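Local atomic coordinates of nucleoporin NUP159 (Saccharomyces cerevisiae, PDB entry 1XIP), a protein that forms part of the nuclear pore complex and, through its N-terminal beta-propeller domain, tethers the helicase Dbp5 to the pore for mRNA export. Residues K6-T11 with E262-T267. Numbering follows the deposited sequence.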
# COMPACT_ATOMS: atom_id res chain seq x y z
N LYS A 6 -8.89 0.73 -24.63
CA LYS A 6 -8.34 -0.30 -25.50
C LYS A 6 -8.72 -1.69 -24.99
O LYS A 6 -9.51 -1.81 -24.07
CB LYS A 6 -6.81 -0.15 -25.61
CG LYS A 6 -6.34 1.12 -26.30
CD LYS A 6 -4.99 0.92 -26.97
CE LYS A 6 -5.11 0.90 -28.50
NZ LYS A 6 -3.83 0.49 -29.20
N ASP A 7 -8.15 -2.72 -25.60
CA ASP A 7 -8.45 -4.09 -25.21
C ASP A 7 -7.90 -4.46 -23.83
O ASP A 7 -6.94 -3.87 -23.35
CB ASP A 7 -7.92 -5.07 -26.25
CG ASP A 7 -9.00 -5.99 -26.78
OD1 ASP A 7 -9.82 -5.53 -27.63
OD2 ASP A 7 -9.12 -7.19 -26.41
N GLU A 8 -8.53 -5.46 -23.23
CA GLU A 8 -8.10 -6.11 -22.00
C GLU A 8 -6.58 -6.28 -21.94
O GLU A 8 -5.98 -6.70 -22.92
CB GLU A 8 -8.76 -7.49 -21.95
CG GLU A 8 -9.66 -7.77 -20.75
CD GLU A 8 -9.36 -9.13 -20.12
OE1 GLU A 8 -9.20 -9.21 -18.87
OE2 GLU A 8 -9.28 -10.13 -20.87
N VAL A 9 -5.96 -5.95 -20.81
CA VAL A 9 -4.54 -6.24 -20.61
C VAL A 9 -4.40 -7.74 -20.43
O VAL A 9 -5.14 -8.32 -19.64
CB VAL A 9 -3.93 -5.58 -19.35
CG1 VAL A 9 -2.52 -5.09 -19.64
CG2 VAL A 9 -4.79 -4.45 -18.83
N PRO A 10 -3.47 -8.36 -21.14
CA PRO A 10 -3.37 -9.83 -21.14
C PRO A 10 -2.52 -10.38 -19.99
O PRO A 10 -1.69 -9.67 -19.43
CB PRO A 10 -2.74 -10.13 -22.51
CG PRO A 10 -2.39 -8.77 -23.11
CD PRO A 10 -2.44 -7.76 -22.01
N THR A 11 -2.75 -11.64 -19.64
CA THR A 11 -2.01 -12.28 -18.57
C THR A 11 -1.06 -13.34 -19.10
O THR A 11 -1.48 -14.29 -19.78
CB THR A 11 -2.97 -12.89 -17.54
OG1 THR A 11 -3.67 -11.84 -16.85
CG2 THR A 11 -2.18 -13.59 -16.42
N GLU A 262 -8.68 -2.86 -19.15
CA GLU A 262 -9.19 -3.60 -17.98
C GLU A 262 -8.32 -4.77 -17.61
O GLU A 262 -7.75 -5.41 -18.48
CB GLU A 262 -10.58 -4.14 -18.26
CG GLU A 262 -11.70 -3.18 -17.90
CD GLU A 262 -12.79 -3.82 -17.05
OE1 GLU A 262 -13.97 -3.45 -17.25
OE2 GLU A 262 -12.48 -4.65 -16.17
N THR A 263 -8.21 -5.04 -16.30
CA THR A 263 -7.83 -6.36 -15.80
C THR A 263 -8.88 -6.91 -14.88
O THR A 263 -9.53 -6.16 -14.13
CB THR A 263 -6.54 -6.37 -14.98
OG1 THR A 263 -5.98 -5.06 -14.91
CG2 THR A 263 -5.49 -7.24 -15.65
N PHE A 264 -8.98 -8.22 -14.90
CA PHE A 264 -9.75 -8.95 -13.93
C PHE A 264 -8.79 -9.77 -13.10
O PHE A 264 -9.21 -10.56 -12.26
CB PHE A 264 -10.78 -9.83 -14.64
CG PHE A 264 -11.80 -9.05 -15.41
CD1 PHE A 264 -12.97 -8.58 -14.78
CD2 PHE A 264 -11.59 -8.74 -16.75
CE1 PHE A 264 -13.91 -7.83 -15.49
CE2 PHE A 264 -12.53 -8.00 -17.46
CZ PHE A 264 -13.69 -7.54 -16.82
N ASP A 265 -7.49 -9.58 -13.32
CA ASP A 265 -6.47 -10.44 -12.68
C ASP A 265 -5.55 -9.75 -11.69
O ASP A 265 -4.61 -10.37 -11.18
CB ASP A 265 -5.62 -11.19 -13.72
CG ASP A 265 -6.42 -12.16 -14.57
OD1 ASP A 265 -7.42 -12.75 -14.06
OD2 ASP A 265 -6.12 -12.40 -15.77
N ILE A 266 -5.80 -8.48 -11.41
CA ILE A 266 -5.08 -7.82 -10.34
C ILE A 266 -6.00 -7.73 -9.15
O ILE A 266 -7.04 -7.06 -9.21
CB ILE A 266 -4.59 -6.42 -10.75
CG1 ILE A 266 -3.44 -6.52 -11.75
CG2 ILE A 266 -4.14 -5.67 -9.52
CD1 ILE A 266 -2.99 -5.19 -12.29
N THR A 267 -5.65 -8.44 -8.08
CA THR A 267 -6.26 -8.22 -6.77
C THR A 267 -7.79 -8.28 -6.78
O THR A 267 -8.43 -7.31 -6.37
CB THR A 267 -5.89 -6.84 -6.21
OG1 THR A 267 -4.47 -6.66 -6.25
CG2 THR A 267 -6.30 -6.73 -4.76
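V9 and E262 join segments 6-11 and 262-267 through their backbones. V9 N donates to E262 O at 3.0 Å, with an N-H...O angle of 155°. This is the tightly packed side. CG2 of V9 lies alongside the same carbonyl, 3.1 Å from E262 O, and the CB of V9 points toward 262-267. V9 and T263 are the buried residues of this contact. Their side chains meet, CG2 of V9 being 4.1 Å from OG1 of T263, and both also rest on I250.

A second polar link lies further along. T11 OG1 donates to D265 OD2 at 2.7 Å. It reaches this oxygen on the anti side, close to the carboxylate plane. T11 OG1 stands anti to the carbonyl carbon (chi1 -68°), and D265 CG takes the same setting on its own residue, which brings the two polar ends together. With an alanine here in place of T11 the donor is gone, and D265 OD2 would probably lose its partner in 6-11, its carboxylate set free to turn.

The solvent side is looser. E8 and F264 are both exposed, and no hydrogen bond joins them. The bent chain of E8 brings OE1 to the edge of the F264 ring, in the ring plane, 3.2 Å from CD2 of F264. The carboxylate and ring planes are 55° apart. E8 OE1 is 5.4 Å from D265 OD2, so the two acids probably repel weakly. The E262 carboxylate makes a salt bridge with K247 instead.

The contact lies on one blade of the propeller, where the N-terminal segment adds strand 4-5 in parallel to a four-stranded antiparallel sheet, beside 257-263. K6-T11 links strand 4-5 to strand 11-14. E262-T267 carries the chain off the end of 257-263. Strand 246-254 lies next to 257-263, and V313 of strand 313-316 touches both T11 and T263.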